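Local coordinates for BtGH115A (Bacteroides thetaiotaomicron, PDB 5BY3), which removes alpha-linked 4-O-methyl-glucuronic acid from decorated arabinogalactans, as a glycoside hydrolase of family GH115, at residues R641-Q646 with M772-N777; V690-R695 with I745-T750; A677-F682 with S754-I759; W521-I526 with A635-D640. All coordinates share one frame; numbering follows the deposited sequence.

Contact 1: R641-Q646 with M772-N777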
loop_
_atom_site.group_PDB
_atom_site.type_symbol
_atom_site.label_atom_id
_atom_site.label_comp_id
_atom_site.label_asym_id
_atom_site.label_seq_id
_atom_site.Cartn_x
_atom_site.Cartn_y
_atom_site.Cartn_z
ATOM N N ARG A 641 -31.513 -8.336 14.915
ATOM C CA ARG A 641 -32.246 -7.229 15.452
ATOM C C ARG A 641 -32.866 -6.422 14.322
ATOM O O ARG A 641 -32.152 -5.872 13.490
ATOM C CB ARG A 641 -31.349 -6.392 16.339
ATOM C CG ARG A 641 -32.124 -5.377 17.142
ATOM C CD ARG A 641 -31.153 -4.612 17.998
ATOM N NE ARG A 641 -31.794 -3.474 18.643
ATOM C CZ ARG A 641 -31.219 -2.283 18.766
ATOM N NH1 ARG A 641 -30.015 -2.076 18.258
ATOM N NH2 ARG A 641 -31.845 -1.291 19.383
ATOM N N LYS A 642 -34.198 -6.377 14.311
ATOM C CA LYS A 642 -34.971 -5.700 13.275
ATOM C C LYS A 642 -34.894 -4.167 13.383
ATOM O O LYS A 642 -35.384 -3.557 14.356
ATOM C CB LYS A 642 -36.430 -6.201 13.281
ATOM C CG LYS A 642 -37.370 -5.611 12.214
ATOM C CD LYS A 642 -37.316 -6.334 10.863
ATOM C CE LYS A 642 -38.484 -5.965 9.952
ATOM N NZ LYS A 642 -38.520 -4.518 9.593
ATOM N N ALA A 643 -34.251 -3.587 12.365
ATOM C CA ALA A 643 -34.228 -2.145 12.088
ATOM C C ALA A 643 -35.542 -1.731 11.432
ATOM O O ALA A 643 -36.085 -2.495 10.646
ATOM C CB ALA A 643 -33.058 -1.830 11.162
ATOM N N VAL A 644 -36.067 -0.545 11.744
ATOM C CA VAL A 644 -37.225 -0.037 10.972
ATOM C C VAL A 644 -36.813 0.561 9.624
ATOM O O VAL A 644 -37.460 0.312 8.606
ATOM C CB VAL A 644 -38.185 0.905 11.751
ATOM C CG1 VAL A 644 -39.126 0.095 12.624
ATOM C CG2 VAL A 644 -37.442 1.953 12.564
ATOM N N CYS A 645 -35.735 1.336 9.612
ATOM C CA CYS A 645 -35.159 1.818 8.362
ATOM C C CYS A 645 -33.683 1.477 8.261
ATOM O O CYS A 645 -33.018 1.304 9.284
ATOM C CB CYS A 645 -35.359 3.310 8.218
ATOM S SG CYS A 645 -37.057 3.825 8.506
ATOM N N GLN A 646 -33.198 1.384 7.019
ATOM C CA GLN A 646 -31.811 1.100 6.708
ATOM C C GLN A 646 -31.456 1.756 5.369
ATOM O O GLN A 646 -32.036 1.421 4.328
ATOM C CB GLN A 646 -31.610 -0.412 6.644
ATOM C CG GLN A 646 -30.176 -0.889 6.566
ATOM C CD GLN A 646 -29.978 -2.205 7.303
ATOM O OE1 GLN A 646 -30.946 -2.922 7.618
ATOM N NE2 GLN A 646 -28.717 -2.530 7.585
HETATM N N MSE A 772 -29.025 3.079 10.373
HETATM C CA MSE A 772 -30.152 2.203 10.758
HETATM C C MSE A 772 -31.059 2.843 11.803
HETATM O O MSE A 772 -30.668 3.795 12.484
HETATM C CB MSE A 772 -29.660 0.834 11.176
HETATM C CG MSE A 772 -29.019 0.093 10.005
HETATM SE SE MSE A 772 -27.078 0.405 10.015
HETATM C CE MSE A 772 -26.418 -1.434 9.736
ATOM N N LEU A 773 -32.283 2.331 11.938
ATOM C CA LEU A 773 -33.290 3.010 12.780
ATOM C C LEU A 773 -33.732 2.392 14.124
ATOM O O LEU A 773 -33.645 3.086 15.119
ATOM C CB LEU A 773 -34.408 3.688 11.967
ATOM C CG LEU A 773 -34.404 5.238 12.017
ATOM C CD1 LEU A 773 -33.064 5.950 11.859
ATOM C CD2 LEU A 773 -35.391 5.823 11.021
ATOM N N TYR A 774 -34.218 1.153 14.178
ATOM C CA TYR A 774 -34.625 0.516 15.494
ATOM C C TYR A 774 -35.618 1.277 16.420
ATOM O O TYR A 774 -35.304 2.361 16.948
ATOM C CB TYR A 774 -33.406 0.055 16.346
ATOM C CG TYR A 774 -32.333 -0.654 15.551
ATOM C CD1 TYR A 774 -32.512 -1.974 15.086
ATOM C CD2 TYR A 774 -31.146 0.008 15.235
ATOM C CE1 TYR A 774 -31.523 -2.610 14.327
ATOM C CE2 TYR A 774 -30.160 -0.615 14.494
ATOM C CZ TYR A 774 -30.352 -1.909 14.031
ATOM O OH TYR A 774 -29.336 -2.472 13.307
ATOM N N GLU A 775 -36.780 0.664 16.663
ATOM C CA GLU A 775 -37.821 1.247 17.538
ATOM C C GLU A 775 -37.381 1.606 18.976
ATOM O O GLU A 775 -37.005 2.755 19.200
ATOM C CB GLU A 775 -39.133 0.449 17.469
ATOM C CG GLU A 775 -40.190 1.170 16.630
ATOM C CD GLU A 775 -41.052 0.267 15.752
ATOM O OE1 GLU A 775 -41.520 0.775 14.704
ATOM O OE2 GLU A 775 -41.289 -0.914 16.101
ATOM N N VAL A 776 -37.413 0.658 19.923
ATOM C CA VAL A 776 -36.918 0.854 21.331
ATOM C C VAL A 776 -37.652 1.885 22.233
ATOM O O VAL A 776 -38.189 2.884 21.750
ATOM C CB VAL A 776 -35.369 1.057 21.430
ATOM C CG1 VAL A 776 -34.630 0.242 20.375
ATOM C CG2 VAL A 776 -34.968 2.529 21.377
ATOM N N ASN A 777 -37.617 1.646 23.551
ATOM C CA ASN A 777 -38.370 2.460 24.537
ATOM C C ASN A 777 -37.577 3.257 25.586
ATOM O O ASN A 777 -37.736 4.479 25.697
ATOM C CB ASN A 777 -39.479 1.619 25.195
ATOM C CG ASN A 777 -40.782 1.687 24.417
ATOM O OD1 ASN A 777 -41.236 0.696 23.842
ATOM N ND2 ASN A 777 -41.373 2.881 24.360
#
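The guanidinium of Arg641 lies flat over one face of the Tyr774 ring, in a cation-pi stack at the edge of the C-terminal domain, probably a beta-sandwich. The two planes are only 4° apart, and Arg641 CZ sits 4.1 Å from the centroid of the Tyr774 ring. The arginine chain is extended from CG to NE, with CG anti to the backbone N (chi1 -169°). Its CG and CD therefore run along the CD1-CE1 side of the ring before the guanidinium settles over Tyr774 CG. Outside the two segments, Arg641 NH2 forms a salt bridge with Glu691 on strand 689-696, which probably fixes the rotation of the guanidinium. Ala643 covers the opposite face of the tyrosine: its CB is 4.0 Å from the centroid of the Tyr774 ring, a CH-pi contact. The ring is thus clasped between two residues of 641-646. Further along, Val644 CG2 meets Leu773 CB at 3.5 Å, the two side chains crossing at about a right angle. Cys645 SG touches Leu773 CD2. The backbones come together at the antiparallel pair Gln646-Met772. Beside it, Leu773 N gives a weak, bent bond of 2.9 Å to Cys645 O.

Contact 2: V690-R695 with I745-T750. With SO4 (sulfate ion), chain B.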
loop_
_atom_site.group_PDB
_atom_site.type_symbol
_atom_site.label_atom_id
_atom_site.label_comp_id
_atom_site.label_asym_id
_atom_site.label_seq_id
_atom_site.Cartn_x
_atom_site.Cartn_y
_atom_site.Cartn_z
ATOM N N VAL A 690 -36.665 6.584 19.196
ATOM C CA VAL A 690 -35.931 5.978 18.058
ATOM C C VAL A 690 -34.428 5.910 18.348
ATOM O O VAL A 690 -33.846 6.888 18.850
ATOM C CB VAL A 690 -36.204 6.717 16.704
ATOM C CG1 VAL A 690 -35.805 8.192 16.759
ATOM C CG2 VAL A 690 -35.525 6.011 15.541
ATOM N N GLU A 691 -33.810 4.760 18.039
ATOM C CA GLU A 691 -32.348 4.620 18.164
ATOM C C GLU A 691 -31.693 4.838 16.811
ATOM O O GLU A 691 -31.819 4.015 15.921
ATOM C CB GLU A 691 -31.949 3.250 18.750
ATOM C CG GLU A 691 -30.502 3.174 19.257
ATOM C CD GLU A 691 -29.967 1.748 19.342
ATOM O OE1 GLU A 691 -30.364 0.989 20.250
ATOM O OE2 GLU A 691 -29.138 1.377 18.491
ATOM N N VAL A 692 -30.992 5.943 16.650
ATOM C CA VAL A 692 -30.313 6.210 15.378
ATOM C C VAL A 692 -28.882 5.706 15.414
ATOM O O VAL A 692 -28.111 6.130 16.259
ATOM C CB VAL A 692 -30.391 7.706 15.004
ATOM C CG1 VAL A 692 -29.744 7.969 13.639
ATOM C CG2 VAL A 692 -31.847 8.139 15.019
ATOM N N ASP A 693 -28.550 4.818 14.473
ATOM C CA ASP A 693 -27.283 4.069 14.404
ATOM C C ASP A 693 -26.583 4.515 13.127
ATOM O O ASP A 693 -27.013 4.198 12.033
ATOM C CB ASP A 693 -27.626 2.573 14.367
ATOM C CG ASP A 693 -26.410 1.654 14.521
ATOM O OD1 ASP A 693 -25.260 2.142 14.461
ATOM O OD2 ASP A 693 -26.623 0.414 14.660
ATOM N N ILE A 694 -25.530 5.291 13.281
ATOM C CA ILE A 694 -24.852 5.951 12.165
ATOM C C ILE A 694 -23.453 5.358 12.025
ATOM O O ILE A 694 -22.702 5.276 13.004
ATOM C CB ILE A 694 -24.758 7.483 12.368
ATOM C CG1 ILE A 694 -26.148 8.078 12.553
ATOM C CG2 ILE A 694 -24.072 8.155 11.185
ATOM C CD1 ILE A 694 -26.135 9.502 13.061
ATOM N N ARG A 695 -23.127 4.925 10.814
ATOM C CA ARG A 695 -21.890 4.241 10.545
ATOM C C ARG A 695 -21.117 5.106 9.548
ATOM O O ARG A 695 -21.655 5.538 8.510
ATOM C CB ARG A 695 -22.163 2.883 9.914
ATOM C CG ARG A 695 -22.682 1.688 10.729
ATOM C CD ARG A 695 -22.564 1.717 12.236
ATOM N NE ARG A 695 -23.393 0.676 12.883
ATOM C CZ ARG A 695 -23.186 -0.650 12.831
ATOM N NH1 ARG A 695 -22.181 -1.177 12.125
ATOM N NH2 ARG A 695 -24.007 -1.473 13.485
ATOM N N ILE A 745 -27.489 7.147 18.724
ATOM C CA ILE A 745 -28.212 8.195 19.435
ATOM C C ILE A 745 -29.674 7.808 19.634
ATOM O O ILE A 745 -30.309 7.200 18.763
ATOM C CB ILE A 745 -28.027 9.593 18.779
ATOM C CG1 ILE A 745 -28.462 10.694 19.735
ATOM C CG2 ILE A 745 -28.768 9.703 17.456
ATOM C CD1 ILE A 745 -27.786 12.022 19.463
ATOM N N VAL A 746 -30.185 8.139 20.810
ATOM C CA VAL A 746 -31.599 7.977 21.118
ATOM C C VAL A 746 -32.270 9.362 21.072
ATOM O O VAL A 746 -31.777 10.349 21.676
ATOM C CB VAL A 746 -31.801 7.198 22.445
ATOM C CG1 VAL A 746 -33.175 7.446 23.063
ATOM C CG2 VAL A 746 -31.574 5.703 22.213
ATOM N N LEU A 747 -33.360 9.429 20.304
ATOM C CA LEU A 747 -34.144 10.662 20.160
ATOM C C LEU A 747 -35.625 10.420 20.431
ATOM O O LEU A 747 -36.139 9.326 20.152
ATOM C CB LEU A 747 -33.960 11.296 18.776
ATOM C CG LEU A 747 -32.575 11.637 18.201
ATOM C CD1 LEU A 747 -32.700 11.859 16.684
ATOM C CD2 LEU A 747 -31.899 12.808 18.900
ATOM N N PRO A 748 -36.316 11.436 20.994
ATOM C CA PRO A 748 -37.772 11.326 21.132
ATOM C C PRO A 748 -38.467 11.621 19.810
ATOM O O PRO A 748 -38.114 12.603 19.158
ATOM C CB PRO A 748 -38.105 12.418 22.151
ATOM C CG PRO A 748 -36.999 13.432 22.030
ATOM C CD PRO A 748 -35.776 12.666 21.625
ATOM N N VAL A 749 -39.416 10.775 19.405
ATOM C CA VAL A 749 -40.378 11.145 18.346
ATOM C C VAL A 749 -41.413 12.136 18.916
ATOM O O VAL A 749 -41.541 12.266 20.138
ATOM C CB VAL A 749 -41.107 9.918 17.705
ATOM C CG1 VAL A 749 -40.115 8.831 17.320
ATOM C CG2 VAL A 749 -42.226 9.362 18.598
ATOM N N THR A 750 -42.137 12.840 18.052
ATOM C CA THR A 750 -43.381 13.462 18.497
ATOM C C THR A 750 -44.540 12.468 18.351
ATOM O O THR A 750 -45.422 12.408 19.212
ATOM C CB THR A 750 -43.686 14.800 17.793
ATOM O OG1 THR A 750 -43.315 14.721 16.414
ATOM C CG2 THR A 750 -42.927 15.949 18.458
HETATM S S SO4 B . -22.536 -5.257 13.603
HETATM O O1 SO4 B . -22.874 -3.819 13.765
HETATM O O2 SO4 B . -22.836 -6.011 14.851
HETATM O O3 SO4 B . -23.310 -5.825 12.473
HETATM O O4 SO4 B . -21.084 -5.374 13.348
#
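Four backbone hydrogen bonds join Val690 and Val692 to Leu747 and Ile745. Val690 N gives to Leu747 O, and Leu747 N returns a bond to Val690 O, both at 3.0 Å. The second pair is shorter: Val692 N to Ile745 O is 2.6 Å. Between them Glu691 and Val746 form a non-hydrogen-bonded pair, where Val746 CA makes a CA-H...O contact with Val690 O. The strands are antiparallel; the N-to-C directions of the two short segments differ by 144°.

Apolar contacts follow the two faces of the sheet. Val690, Val692, Ile745 and Leu747 share one face. There Val692 CB meets Ile745 CG2 at 3.6 Å, and Val692 CG2 approaches Leu747 CD1. On the other face Glu691 CG lies 4.0 Å from Val746 CG2.

This is one sheet of the C-terminal domain, consistent with a galactose-binding-like beta-sandwich. Strand 689-696 also pairs with strand 766-772. Leu747 and Ile745 touch strands 708-713 and 719-722 of the second sheet.

Charged groups gather at the Arg695 end. Arg695 NE donates to Asp693 OD1 in a salt bridge of 2.9 Å, meeting the carboxylate from above its plane. A bend at chi2 (-17°) brings the guanidinium back alongside Asp693. Arg695 NH2 also binds a sulfate, probably from the crystallisation liquor, at 2.6 Å from its O1; the NH1 bond to that oxygen is weak. NH1 is also hydrogen-bonded to Gln740.

Contact 3: A677-F682 with S754-I759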
loop_
_atom_site.group_PDB
_atom_site.type_symbol
_atom_site.label_atom_id
_atom_site.label_comp_id
_atom_site.label_asym_id
_atom_site.label_seq_id
_atom_site.Cartn_x
_atom_site.Cartn_y
_atom_site.Cartn_z
ATOM N N ALA A 677 -25.783 18.714 4.042
ATOM C CA ALA A 677 -26.619 17.791 4.800
ATOM C C ALA A 677 -27.293 16.820 3.890
ATOM O O ALA A 677 -27.616 17.152 2.756
ATOM C CB ALA A 677 -27.682 18.531 5.600
ATOM N N LEU A 678 -27.471 15.611 4.418
ATOM C CA LEU A 678 -28.400 14.616 3.913
ATOM C C LEU A 678 -29.668 14.540 4.785
ATOM O O LEU A 678 -29.632 14.763 6.010
ATOM C CB LEU A 678 -27.713 13.259 3.854
ATOM C CG LEU A 678 -27.047 12.841 2.539
ATOM C CD1 LEU A 678 -26.488 14.007 1.707
ATOM C CD2 LEU A 678 -26.012 11.753 2.822
ATOM N N THR A 679 -30.778 14.203 4.138
ATOM C CA THR A 679 -32.103 14.265 4.730
ATOM C C THR A 679 -32.763 12.901 4.433
ATOM O O THR A 679 -32.916 12.518 3.270
ATOM C CB THR A 679 -32.867 15.475 4.117
ATOM O OG1 THR A 679 -32.172 16.708 4.403
ATOM C CG2 THR A 679 -34.335 15.576 4.587
ATOM N N PHE A 680 -33.083 12.140 5.481
ATOM C CA PHE A 680 -33.713 10.808 5.331
ATOM C C PHE A 680 -35.126 10.845 5.874
ATOM O O PHE A 680 -35.380 11.499 6.886
ATOM C CB PHE A 680 -32.937 9.718 6.074
ATOM C CG PHE A 680 -31.555 9.517 5.564
ATOM C CD1 PHE A 680 -30.507 10.297 6.035
ATOM C CD2 PHE A 680 -31.301 8.574 4.594
ATOM C CE1 PHE A 680 -29.230 10.136 5.544
ATOM C CE2 PHE A 680 -30.023 8.398 4.107
ATOM C CZ PHE A 680 -28.986 9.181 4.578
ATOM N N SER A 681 -36.033 10.123 5.227
ATOM C CA SER A 681 -37.428 10.157 5.638
ATOM C C SER A 681 -38.038 8.771 5.846
ATOM O O SER A 681 -37.668 7.767 5.187
ATOM C CB SER A 681 -38.271 11.013 4.680
ATOM O OG SER A 681 -38.374 10.387 3.412
ATOM N N PHE A 682 -38.993 8.741 6.773
ATOM C CA PHE A 682 -39.600 7.496 7.183
ATOM C C PHE A 682 -40.952 7.766 7.812
ATOM O O PHE A 682 -41.247 8.900 8.253
ATOM C CB PHE A 682 -38.670 6.719 8.142
ATOM C CG PHE A 682 -38.341 7.458 9.416
ATOM C CD1 PHE A 682 -37.391 8.482 9.431
ATOM C CD2 PHE A 682 -38.983 7.131 10.603
ATOM C CE1 PHE A 682 -37.095 9.175 10.601
ATOM C CE2 PHE A 682 -38.689 7.816 11.778
ATOM C CZ PHE A 682 -37.740 8.838 11.776
ATOM N N SER A 754 -45.136 11.207 9.683
ATOM C CA SER A 754 -44.095 11.479 8.688
ATOM C C SER A 754 -42.954 12.177 9.396
ATOM O O SER A 754 -43.173 13.239 9.983
ATOM C CB SER A 754 -44.629 12.389 7.569
ATOM O OG SER A 754 -43.578 12.968 6.785
ATOM N N HIS A 755 -41.751 11.595 9.339
ATOM C CA HIS A 755 -40.540 12.213 9.929
ATOM C C HIS A 755 -39.399 12.350 8.947
ATOM O O HIS A 755 -39.272 11.557 8.006
ATOM C CB HIS A 755 -39.996 11.426 11.127
ATOM C CG HIS A 755 -41.044 10.933 12.059
ATOM N ND1 HIS A 755 -41.531 11.698 13.099
ATOM C CD2 HIS A 755 -41.707 9.753 12.105
ATOM C CE1 HIS A 755 -42.451 11.007 13.746
ATOM N NE2 HIS A 755 -42.572 9.822 13.168
ATOM N N GLN A 756 -38.548 13.331 9.226
ATOM C CA GLN A 756 -37.285 13.506 8.540
ATOM C C GLN A 756 -36.082 13.596 9.504
ATOM O O GLN A 756 -36.148 14.301 10.520
ATOM C CB GLN A 756 -37.349 14.749 7.653
ATOM C CG GLN A 756 -38.086 14.524 6.348
ATOM C CD GLN A 756 -38.430 15.815 5.650
ATOM O OE1 GLN A 756 -37.637 16.771 5.623
ATOM N NE2 GLN A 756 -39.622 15.854 5.068
ATOM N N LEU A 757 -34.994 12.897 9.158
ATOM C CA LEU A 757 -33.748 12.910 9.917
ATOM C C LEU A 757 -32.685 13.606 9.094
ATOM O O LEU A 757 -32.338 13.134 8.013
ATOM C CB LEU A 757 -33.285 11.475 10.228
ATOM C CG LEU A 757 -32.063 11.361 11.169
ATOM C CD1 LEU A 757 -32.469 11.456 12.636
ATOM C CD2 LEU A 757 -31.308 10.072 10.914
ATOM N N VAL A 758 -32.165 14.717 9.606
ATOM C CA VAL A 758 -31.139 15.469 8.894
ATOM C C VAL A 758 -29.748 15.280 9.537
ATOM O O VAL A 758 -29.529 15.637 10.708
ATOM C CB VAL A 758 -31.559 16.950 8.719
ATOM C CG1 VAL A 758 -30.410 17.830 8.233
ATOM C CG2 VAL A 758 -32.743 17.042 7.761
ATOM N N ILE A 759 -28.840 14.683 8.754
ATOM C CA ILE A 759 -27.387 14.551 9.072
ATOM C C ILE A 759 -26.558 15.624 8.341
ATOM O O ILE A 759 -26.443 15.602 7.109
ATOM C CB ILE A 759 -26.858 13.115 8.761
ATOM C CG1 ILE A 759 -27.565 12.079 9.645
ATOM C CG2 ILE A 759 -25.354 13.025 8.973
ATOM C CD1 ILE A 759 -27.757 10.721 9.008
#
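Phe682 ends strand 677-682, an edge strand of a four-stranded antiparallel sheet in what is probably a beta-sandwich, and packs on His755 of the neighbouring strand. At its root, Phe682 CB packs on Cys645 SG of contact 1. The torsion chi1 of 61° sets CG between the backbone N and the carbonyl carbon. From there the ring swings back across strand 755-761. On one side of the ring, CD1 touches Leu773 CD2, and the next atom, Phe682 CE1, reaches His755 CB at 3.7 Å. On the other side, CD2 and CE2 both face His755 CD2, with Phe682 CE2 the nearer at 3.6 Å. The tip is closest of all to the histidine stem: Phe682 CZ to His755 CB is 3.5 Å. That CB stands over the ring face, a CH-pi contact. The ring planes are tilted by 29° and barely overlap, so the contact is made through CB rather than by stacking. Outside the pair, His755 ND1 is hydrogen-bonded to Asp714.

Six backbone bonds hold the strands, two in each of the pairs Leu678-Ile759, Phe680-Leu757 and Phe682-His755. The CB atoms of these pairs lie on the face toward the other sheet, where Leu678 and Phe680 touch Leu768 and Ile759 touches Val771. Phe680 also stacks on Trp647. Thr679 and Val758 lie side by side on the reverse face. Back among the inward-facing residues, Phe680 CE1 rests 3.8 Å from Ile759 CD1.

Contact 4: W521-I526 with A635-D640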
loop_
_atom_site.group_PDB
_atom_site.type_symbol
_atom_site.label_atom_id
_atom_site.label_comp_id
_atom_site.label_asym_id
_atom_site.label_seq_id
_atom_site.Cartn_x
_atom_site.Cartn_y
_atom_site.Cartn_z
ATOM N N TRP A 521 -22.169 -11.171 15.791
ATOM C CA TRP A 521 -23.054 -11.309 14.635
ATOM C C TRP A 521 -24.103 -12.416 14.875
ATOM O O TRP A 521 -23.841 -13.369 15.597
ATOM C CB TRP A 521 -22.256 -11.591 13.355
ATOM C CG TRP A 521 -21.161 -10.612 12.956
ATOM C CD1 TRP A 521 -20.984 -9.292 13.376
ATOM C CD2 TRP A 521 -20.100 -10.867 12.020
ATOM N NE1 TRP A 521 -19.862 -8.745 12.767
ATOM C CE2 TRP A 521 -19.300 -9.692 11.948
ATOM C CE3 TRP A 521 -19.730 -11.986 11.253
ATOM C CZ2 TRP A 521 -18.190 -9.611 11.127
ATOM C CZ3 TRP A 521 -18.644 -11.908 10.474
ATOM C CH2 TRP A 521 -17.882 -10.726 10.383
ATOM N N SER A 522 -25.286 -12.279 14.282
ATOM C CA SER A 522 -26.340 -13.284 14.411
ATOM C C SER A 522 -26.065 -14.509 13.553
ATOM O O SER A 522 -25.316 -14.429 12.596
ATOM C CB SER A 522 -27.646 -12.697 13.926
ATOM O OG SER A 522 -27.554 -12.503 12.519
ATOM N N GLU A 523 -26.705 -15.625 13.879
ATOM C CA GLU A 523 -26.730 -16.813 13.022
ATOM C C GLU A 523 -27.039 -16.517 11.559
ATOM O O GLU A 523 -26.323 -16.987 10.651
ATOM C CB GLU A 523 -27.685 -17.870 13.563
ATOM C CG GLU A 523 -27.124 -19.265 13.304
ATOM C CD GLU A 523 -28.101 -20.405 13.549
ATOM O OE1 GLU A 523 -28.957 -20.273 14.444
ATOM O OE2 GLU A 523 -27.972 -21.443 12.862
ATOM N N ARG A 524 -28.068 -15.703 11.347
ATOM C CA ARG A 524 -28.479 -15.262 10.013
ATOM C C ARG A 524 -27.319 -14.555 9.268
ATOM O O ARG A 524 -26.913 -15.010 8.199
ATOM C CB ARG A 524 -29.775 -14.435 10.094
ATOM C CG ARG A 524 -30.297 -13.915 8.763
ATOM C CD ARG A 524 -31.292 -12.799 9.006
ATOM N NE ARG A 524 -31.071 -11.642 8.120
ATOM C CZ ARG A 524 -30.230 -10.622 8.345
ATOM N NH1 ARG A 524 -29.478 -10.575 9.441
ATOM N NH2 ARG A 524 -30.133 -9.632 7.455
ATOM N N GLU A 525 -26.746 -13.508 9.868
ATOM C CA GLU A 525 -25.569 -12.789 9.307
ATOM C C GLU A 525 -24.363 -13.713 9.024
ATOM O O GLU A 525 -23.645 -13.529 8.040
ATOM C CB GLU A 525 -25.135 -11.635 10.240
ATOM C CG GLU A 525 -26.096 -10.446 10.277
ATOM C CD GLU A 525 -25.922 -9.490 11.481
ATOM O OE1 GLU A 525 -25.456 -9.904 12.567
ATOM O OE2 GLU A 525 -26.317 -8.300 11.359
ATOM N N ILE A 526 -24.159 -14.709 9.883
ATOM C CA ILE A 526 -23.059 -15.659 9.716
ATOM C C ILE A 526 -23.296 -16.524 8.481
ATOM O O ILE A 526 -22.420 -16.618 7.606
ATOM C CB ILE A 526 -22.848 -16.510 10.985
ATOM C CG1 ILE A 526 -22.273 -15.656 12.103
ATOM C CG2 ILE A 526 -21.923 -17.679 10.712
ATOM C CD1 ILE A 526 -22.439 -16.260 13.476
ATOM N N ALA A 635 -22.451 -17.985 26.931
ATOM C CA ALA A 635 -23.489 -17.065 26.466
ATOM C C ALA A 635 -24.285 -17.606 25.250
ATOM O O ALA A 635 -23.828 -18.531 24.586
ATOM C CB ALA A 635 -22.859 -15.723 26.141
ATOM N N PRO A 636 -25.480 -17.037 24.965
ATOM C CA PRO A 636 -26.137 -17.322 23.677
ATOM C C PRO A 636 -25.541 -16.518 22.509
ATOM O O PRO A 636 -24.610 -15.758 22.708
ATOM C CB PRO A 636 -27.594 -16.905 23.919
ATOM C CG PRO A 636 -27.544 -15.907 25.022
ATOM C CD PRO A 636 -26.342 -16.236 25.862
HETATM N N MSE A 637 -26.102 -16.683 21.297
HETATM C CA MSE A 637 -25.707 -16.014 20.050
HETATM C C MSE A 637 -26.320 -14.664 20.062
HETATM O O MSE A 637 -27.391 -14.472 20.633
HETATM C CB MSE A 637 -26.242 -16.678 18.773
HETATM C CG MSE A 637 -25.883 -18.157 18.704
HETATM SE SE MSE A 637 -25.185 -18.720 16.960
HETATM C CE MSE A 637 -23.439 -17.815 17.104
ATOM N N THR A 638 -25.646 -13.711 19.428
ATOM C CA THR A 638 -26.254 -12.412 19.134
ATOM C C THR A 638 -27.553 -12.695 18.406
ATOM O O THR A 638 -27.599 -13.526 17.515
ATOM C CB THR A 638 -25.304 -11.529 18.289
ATOM O OG1 THR A 638 -24.130 -11.269 19.065
ATOM C CG2 THR A 638 -25.966 -10.205 17.883
ATOM N N ALA A 639 -28.607 -12.033 18.860
ATOM C CA ALA A 639 -29.923 -12.090 18.254
ATOM C C ALA A 639 -29.945 -11.129 17.087
ATOM O O ALA A 639 -29.296 -10.076 17.123
ATOM C CB ALA A 639 -30.980 -11.705 19.272
ATOM N N ASP A 640 -30.686 -11.519 16.054
ATOM C CA ASP A 640 -30.942 -10.689 14.889
ATOM C C ASP A 640 -31.804 -9.535 15.364
ATOM O O ASP A 640 -32.715 -9.716 16.172
ATOM C CB ASP A 640 -31.684 -11.537 13.852
ATOM C CG ASP A 640 -31.262 -11.248 12.432
ATOM O OD1 ASP A 640 -30.045 -11.146 12.140
ATOM O OD2 ASP A 640 -32.170 -11.143 11.588
#
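A capping box opens helix 523-543, and the linker 635-640 adds an acidic group to it. Ser522 is the N-cap. Its OG accepts from Glu525 N at 2.9 Å, and in return Ser522 N gives a bond to Glu525 OE1, also 2.9 Å and nearly straight at 170°. The serine hydroxyl is held between its own backbone N and carbonyl carbon (chi1 68°), which aims it back at the helix start. The same hydroxyl donates to Asp640: Ser522 OG to Asp640 OD1 is 2.9 Å, and the hydroxyl meets OD1 on its anti side, 29° out of the carboxylate plane. One oxygen thus accepts from a helix N-H and donates a hydrogen bond to the aspartate.

Arg524 supplies the charge. Its chain bends at chi3 and crosses the aspartate at about a right angle. The salt bridge Arg524 NH1 to Asp640 OD1 is 2.8 Å, though the hydrogen bond within it is bent and weak. OD1 is therefore gripped by two donors. The helix N-terminus and the arginine would probably favour the charged carboxylate, while Glu525 nearby would act the other way.

Earlier in the linker, Thr638 CB packs on Trp521 O at 3.6 Å. Ser522 CA makes a CA-H...O contact with Thr638 O. The selenomethionine Met637 reaches toward the first turn of helix 523-543 and also touches Gln577 of helix 552-580 and His581. Its SE lies beside Glu523 CG, and its end finishes against the buried isoleucine, with Met637 CE 4.1 Å from Ile526 CD1.

Contact 2 pairs two strands of one sheet of the C-terminal domain and contact 3 two strands of the other. They are partly buried, rest on regular backbone bonds, and meet in the core where Val692 and Leu747 pack on Leu757. The chain runs from strand 677-682 to 689-696 and from 741-748 to 755-761, so both arms cross between the sheets. Contact 1 lies at the surface, with little backbone pairing and a cation-pi stack as its main cross-contact; Met772 and Tyr774 join it by backbone bonds to strand 689-696 of contact 2. Contact 4, also at the surface, joins a helix start to a loop, mainly by polar bonds around Asp640. It does not touch contacts 2 and 3, and its linker runs directly into contact 1.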